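Local structure of putative peptide ABC-transport system periplasmic peptide-binding protein (Campylobacter jejuni, 4OEV) at residues L72-S80 and G136-E144. The protein binds nickel(II) outside the cytoplasm for import by an ABC-type transporter, and belongs to a solute-binding family whose members are generally assigned to peptide transport. Numbering follows the deposited sequence.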
ATOM      1  N   LEU A  72      -3.000  13.065  25.794  1.00 62.09           N
ATOM      2  CA  LEU A  72      -3.845  14.167  25.353  1.00 63.52           C
ATOM      3  C   LEU A  72      -3.991  14.181  23.817  1.00 60.32           C
ATOM      4  O   LEU A  72      -3.032  13.899  23.108  1.00 58.83           O
ATOM      5  CB  LEU A  72      -3.271  15.505  25.782  1.00 64.33           C
ATOM      6  CG  LEU A  72      -3.560  16.064  27.180  1.00 67.10           C
ATOM      7  CD1 LEU A  72      -4.192  15.003  28.102  1.00 67.70           C
ATOM      8  CD2 LEU A  72      -2.287  16.674  27.727  1.00 75.30           C
ATOM      9  N   TRP A  73      -5.200  14.515  23.352  1.00 62.12           N
ATOM     10  CA  TRP A  73      -5.462  14.973  21.988  1.00 58.81           C
ATOM     11  C   TRP A  73      -4.783  16.329  21.804  1.00 62.23           C
ATOM     12  O   TRP A  73      -4.476  16.989  22.772  1.00 65.47           O
ATOM     13  CB  TRP A  73      -6.963  15.128  21.729  1.00 59.08           C
ATOM     14  CG  TRP A  73      -7.753  13.856  21.761  1.00 58.23           C
ATOM     15  CD1 TRP A  73      -8.573  13.406  22.770  1.00 62.17           C
ATOM     16  CD2 TRP A  73      -7.802  12.872  20.730  1.00 59.67           C
ATOM     17  NE1 TRP A  73      -9.128  12.195  22.419  1.00 58.66           N
ATOM     18  CE2 TRP A  73      -8.673  11.844  21.173  1.00 56.04           C
ATOM     19  CE3 TRP A  73      -7.185  12.753  19.473  1.00 53.93           C
ATOM     20  CZ2 TRP A  73      -8.952  10.716  20.398  1.00 54.19           C
ATOM     21  CZ3 TRP A  73      -7.467  11.626  18.693  1.00 52.06           C
ATOM     22  CH2 TRP A  73      -8.316  10.619  19.154  1.00 52.19           C
ATOM     23  N   HIS A  74      -4.597  16.766  20.566  1.00 58.36           N
ATOM     24  CA  HIS A  74      -3.921  18.021  20.282  1.00 62.64           C
ATOM     25  C   HIS A  74      -4.661  19.252  20.812  1.00 67.59           C
ATOM     26  O   HIS A  74      -4.070  20.332  20.871  1.00 62.55           O
ATOM     27  CB  HIS A  74      -3.679  18.143  18.776  1.00 61.74           C
ATOM     28  CG  HIS A  74      -2.750  17.098  18.251  1.00 60.63           C
ATOM     29  ND1 HIS A  74      -2.696  16.728  16.916  1.00 53.13           N
ATOM     30  CD2 HIS A  74      -1.835  16.331  18.892  1.00 55.10           C
ATOM     31  CE1 HIS A  74      -1.797  15.774  16.768  1.00 51.84           C
ATOM     32  NE2 HIS A  74      -1.255  15.518  17.947  1.00 58.38           N
ATOM     33  N   ASP A  75      -5.929  19.095  21.214  1.00 62.15           N
ATOM     34  CA  ASP A  75      -6.696  20.242  21.710  1.00 64.62           C
ATOM     35  C   ASP A  75      -6.817  20.267  23.236  1.00 68.11           C
ATOM     36  O   ASP A  75      -7.607  21.036  23.778  1.00 69.52           O
ATOM     37  CB  ASP A  75      -8.092  20.312  21.065  1.00 64.16           C
ATOM     38  CG  ASP A  75      -8.971  19.123  21.400  1.00 66.92           C
ATOM     39  OD1 ASP A  75      -8.495  18.177  22.069  1.00 63.28           O
ATOM     40  OD2 ASP A  75     -10.122  19.107  20.900  1.00 63.44           O
ATOM     41  N   GLY A  76      -6.081  19.391  23.915  1.00 66.38           N
ATOM     42  CA  GLY A  76      -6.016  19.424  25.367  1.00 73.77           C
ATOM     43  C   GLY A  76      -6.890  18.382  26.027  1.00 74.98           C
ATOM     44  O   GLY A  76      -6.632  18.003  27.168  1.00 69.97           O
ATOM     45  N   VAL A  77      -7.891  17.875  25.299  1.00 67.43           N
ATOM     46  CA  VAL A  77      -8.832  16.924  25.889  1.00 67.71           C
ATOM     47  C   VAL A  77      -8.125  15.584  26.098  1.00 66.39           C
ATOM     48  O   VAL A  77      -7.274  15.197  25.290  1.00 64.45           O
ATOM     49  CB  VAL A  77     -10.066  16.774  24.983  1.00 68.54           C
ATOM     50  CG1 VAL A  77     -11.018  15.729  25.495  1.00 66.93           C
ATOM     51  CG2 VAL A  77     -10.744  18.127  24.775  1.00 68.21           C
ATOM     52  N   LYS A  78      -8.430  14.887  27.180  1.00 67.53           N
ATOM     53  CA  LYS A  78      -7.797  13.603  27.458  1.00 66.54           C
ATOM     54  C   LYS A  78      -8.284  12.534  26.456  1.00 68.17           C
ATOM     55  O   LYS A  78      -9.415  12.602  25.958  1.00 64.07           O
ATOM     56  CB  LYS A  78      -8.119  13.118  28.869  1.00 70.80           C
ATOM     57  CG  LYS A  78      -7.706  14.046  30.039  1.00 71.10           C
ATOM     58  CD  LYS A  78      -8.179  13.425  31.343  1.00 80.64           C
ATOM     59  CE  LYS A  78      -8.023  14.393  32.507  1.00 82.98           C
ATOM     60  NZ  LYS A  78      -8.596  13.894  33.788  1.00 85.26           N
ATOM     61  N   PHE A  79      -7.434  11.539  26.218  1.00 66.54           N
ATOM     62  CA  PHE A  79      -7.778  10.379  25.414  1.00 66.25           C
ATOM     63  C   PHE A  79      -8.308   9.322  26.365  1.00 61.62           C
ATOM     64  O   PHE A  79      -7.663   9.056  27.382  1.00 62.80           O
ATOM     65  CB  PHE A  79      -6.558   9.863  24.640  1.00 58.76           C
ATOM     66  CG  PHE A  79      -6.735   8.481  24.091  1.00 57.05           C
ATOM     67  CD1 PHE A  79      -7.515   8.263  22.958  1.00 55.50           C
ATOM     68  CD2 PHE A  79      -6.114   7.402  24.691  1.00 57.07           C
ATOM     69  CE1 PHE A  79      -7.690   7.006  22.453  1.00 54.05           C
ATOM     70  CE2 PHE A  79      -6.265   6.141  24.177  1.00 55.61           C
ATOM     71  CZ  PHE A  79      -7.067   5.941  23.043  1.00 54.08           C
ATOM     72  N   SER A  80      -9.475   8.748  26.047  1.00 61.21           N
ATOM     73  CA  SER A  80     -10.142   7.778  26.897  1.00 62.19           C
ATOM     74  C   SER A  80     -10.686   6.561  26.155  1.00 60.53           C
ATOM     75  O   SER A  80     -10.613   6.477  24.932  1.00 59.20           O
ATOM     76  CB  SER A  80     -11.317   8.432  27.624  1.00 64.32           C
ATOM     77  OG  SER A  80     -12.195   9.063  26.692  1.00 63.73           O
ATOM     78  N   GLY A 136      -4.912   5.070  13.335  1.00 46.97           N
ATOM     79  CA  GLY A 136      -5.095   6.165  14.275  1.00 44.88           C
ATOM     80  C   GLY A 136      -6.447   6.089  14.974  1.00 43.28           C
ATOM     81  O   GLY A 136      -7.400   5.547  14.405  1.00 42.60           O
ATOM     82  N   MET A 137      -6.522   6.583  16.222  1.00 45.11           N
ATOM     83  CA  MET A 137      -7.809   6.731  16.929  1.00 48.05           C
ATOM     84  C   MET A 137      -8.390   8.135  16.634  1.00 47.21           C
ATOM     85  O   MET A 137      -7.643   9.091  16.349  1.00 47.23           O
ATOM     86  CB  MET A 137      -7.635   6.477  18.431  1.00 52.73           C
ATOM     87  CG  MET A 137      -7.256   5.029  18.813  1.00 47.80           C
ATOM     88  SD  MET A 137      -8.559   3.824  18.471  1.00 47.20           S
ATOM     89  CE  MET A 137      -7.966   3.312  16.830  1.00 53.55           C
ATOM     90  N   LEU A 138      -9.708   8.216  16.575  1.00 47.71           N
ATOM     91  CA  LEU A 138     -10.427   9.464  16.312  1.00 51.94           C
ATOM     92  C   LEU A 138     -10.964  10.070  17.622  1.00 52.41           C
ATOM     93  O   LEU A 138     -11.239   9.329  18.560  1.00 51.78           O
ATOM     94  CB  LEU A 138     -11.620   9.235  15.400  1.00 47.85           C
ATOM     95  CG  LEU A 138     -11.276   8.730  13.993  1.00 45.65           C
ATOM     96  CD1 LEU A 138     -12.554   8.265  13.333  1.00 45.22           C
ATOM     97  CD2 LEU A 138     -10.655   9.873  13.256  1.00 45.33           C
ATOM     98  N   PRO A 139     -11.152  11.401  17.646  1.00 52.08           N
ATOM     99  CA  PRO A 139     -11.698  12.072  18.833  1.00 55.46           C
ATOM    100  C   PRO A 139     -13.215  12.143  18.857  1.00 55.37           C
ATOM    101  O   PRO A 139     -13.839  12.936  18.145  1.00 55.50           O
ATOM    102  CB  PRO A 139     -11.080  13.471  18.748  1.00 55.25           C
ATOM    103  CG  PRO A 139     -10.829  13.706  17.286  1.00 53.45           C
ATOM    104  CD  PRO A 139     -10.544  12.364  16.702  1.00 51.39           C
ATOM    105  N   LYS A 140     -13.794  11.315  19.716  1.00 56.17           N
ATOM    106  CA  LYS A 140     -15.242  11.323  19.942  1.00 57.38           C
ATOM    107  C   LYS A 140     -15.779  12.722  20.197  1.00 60.89           C
ATOM    108  O   LYS A 140     -16.759  13.129  19.582  1.00 59.49           O
ATOM    109  CB  LYS A 140     -15.585  10.400  21.097  1.00 58.45           C
ATOM    110  CG  LYS A 140     -17.057  10.388  21.491  1.00 60.01           C
ATOM    111  CD  LYS A 140     -17.322   9.225  22.400  1.00 60.61           C
ATOM    112  CE  LYS A 140     -18.795   9.101  22.787  1.00 65.06           C
ATOM    113  NZ  LYS A 140     -19.161  10.143  23.779  1.00 68.42           N
ATOM    114  N   HIS A 141     -15.102  13.493  21.053  1.00 60.70           N
ATOM    115  CA  HIS A 141     -15.657  14.778  21.481  1.00 62.88           C
ATOM    116  C   HIS A 141     -15.769  15.807  20.362  1.00 62.43           C
ATOM    117  O   HIS A 141     -16.445  16.837  20.558  1.00 64.25           O
ATOM    118  CB  HIS A 141     -14.827  15.376  22.644  1.00 64.57           C
ATOM    119  CG  HIS A 141     -13.474  15.855  22.232  1.00 63.61           C
ATOM    120  ND1 HIS A 141     -12.355  15.055  22.299  1.00 63.38           N
ATOM    121  CD2 HIS A 141     -13.054  17.049  21.744  1.00 63.91           C
ATOM    122  CE1 HIS A 141     -11.301  15.734  21.868  1.00 63.81           C
ATOM    123  NE2 HIS A 141     -11.698  16.946  21.517  1.00 62.72           N
ATOM    124  N   LEU A 142     -15.065  15.566  19.243  1.00 60.21           N
ATOM    125  CA  LEU A 142     -15.106  16.433  18.052  1.00 59.56           C
ATOM    126  C   LEU A 142     -15.933  15.883  16.856  1.00 62.95           C
ATOM    127  O   LEU A 142     -16.393  16.662  16.024  1.00 61.59           O
ATOM    128  CB  LEU A 142     -13.682  16.702  17.515  1.00 58.25           C
ATOM    129  CG  LEU A 142     -12.750  17.482  18.464  1.00 59.76           C
ATOM    130  CD1 LEU A 142     -11.312  17.429  17.980  1.00 58.28           C
ATOM    131  CD2 LEU A 142     -13.199  18.933  18.628  1.00 61.86           C
ATOM    132  N   LEU A 143     -16.146  14.570  16.799  1.00 56.79           N
ATOM    133  CA  LEU A 143     -16.745  13.938  15.617  1.00 55.14           C
ATOM    134  C   LEU A 143     -18.063  13.184  15.907  1.00 56.02           C
ATOM    135  O   LEU A 143     -18.740  12.713  14.973  1.00 54.72           O
ATOM    136  CB  LEU A 143     -15.714  12.993  14.999  1.00 52.81           C
ATOM    137  CG  LEU A 143     -14.473  13.624  14.339  1.00 51.80           C
ATOM    138  CD1 LEU A 143     -13.385  12.563  14.103  1.00 53.31           C
ATOM    139  CD2 LEU A 143     -14.825  14.226  12.962  1.00 50.99           C
ATOM    140  N   GLU A 144     -18.448  13.071  17.184  1.00 57.55           N
ATOM    141  CA  GLU A 144     -19.594  12.213  17.483  1.00 58.08           C
ATOM    142  C   GLU A 144     -20.859  12.771  16.848  1.00 58.83           C
ATOM    143  O   GLU A 144     -21.738  12.001  16.476  1.00 58.45           O
ATOM    144  CB  GLU A 144     -19.763  12.011  18.982  1.00 61.51           C
ATOM    145  CG  GLU A 144     -20.233  13.225  19.732  1.00 66.56           C
ATOM    146  CD  GLU A 144     -20.164  13.007  21.232  1.00 70.44           C
ATOM    147  OE1 GLU A 144     -20.531  11.891  21.659  1.00 72.16           O
ATOM    148  OE2 GLU A 144     -19.731  13.930  21.973  1.00 70.60           O
TER
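The type I beta turn W73-G76, with V77 just after it, meets the start of helix 140-143, where P139 and H141 receive W73, D75 and V77. The P139 ring lies over one face of the W73 indole. Its CB is 3.7 Å from the centroid of the six-membered ring and almost directly above it, a CH-pi contact. The edge of H141 points at the W73 five-membered ring, T-shaped, with planes at 68°. The two ring centroids are 5.2 Å apart. M137 O sits at the edge of the indole, 3.3 Å from W73 CH2.

H141 NE2 donates to D75 OD2 at 2.7 Å, in a nearly straight bond. The bond uses the syn lone pair of OD2 and lies close to the imidazole plane. The other oxygen, D75 OD1, accepts from V77 N at 3.3 Å in an Asx turn. This N-H comes from above the carboxylate plane. Together the two bonds limit rotation of the carboxylate. H141 chi1 of 70° sets CG between the backbone N and the carbonyl carbon and directs the ring at the turn. V77 CG1 sits over one face of this ring, off centre, in a CH-pi contact 3.8 Å from its centroid. Beyond W73, F79 CE1 touches M137 CB at 4.1 Å.

D83 of helix 81-92 ties the two segments together. Its OD2 takes W73 NE1 and S80 N, and its OD1 takes K140 N. S87 of the same helix bonds L138 N. The contact packs the loop between strand 62-67 and helix 81-92 against short helix 140-143, beside that longer helix.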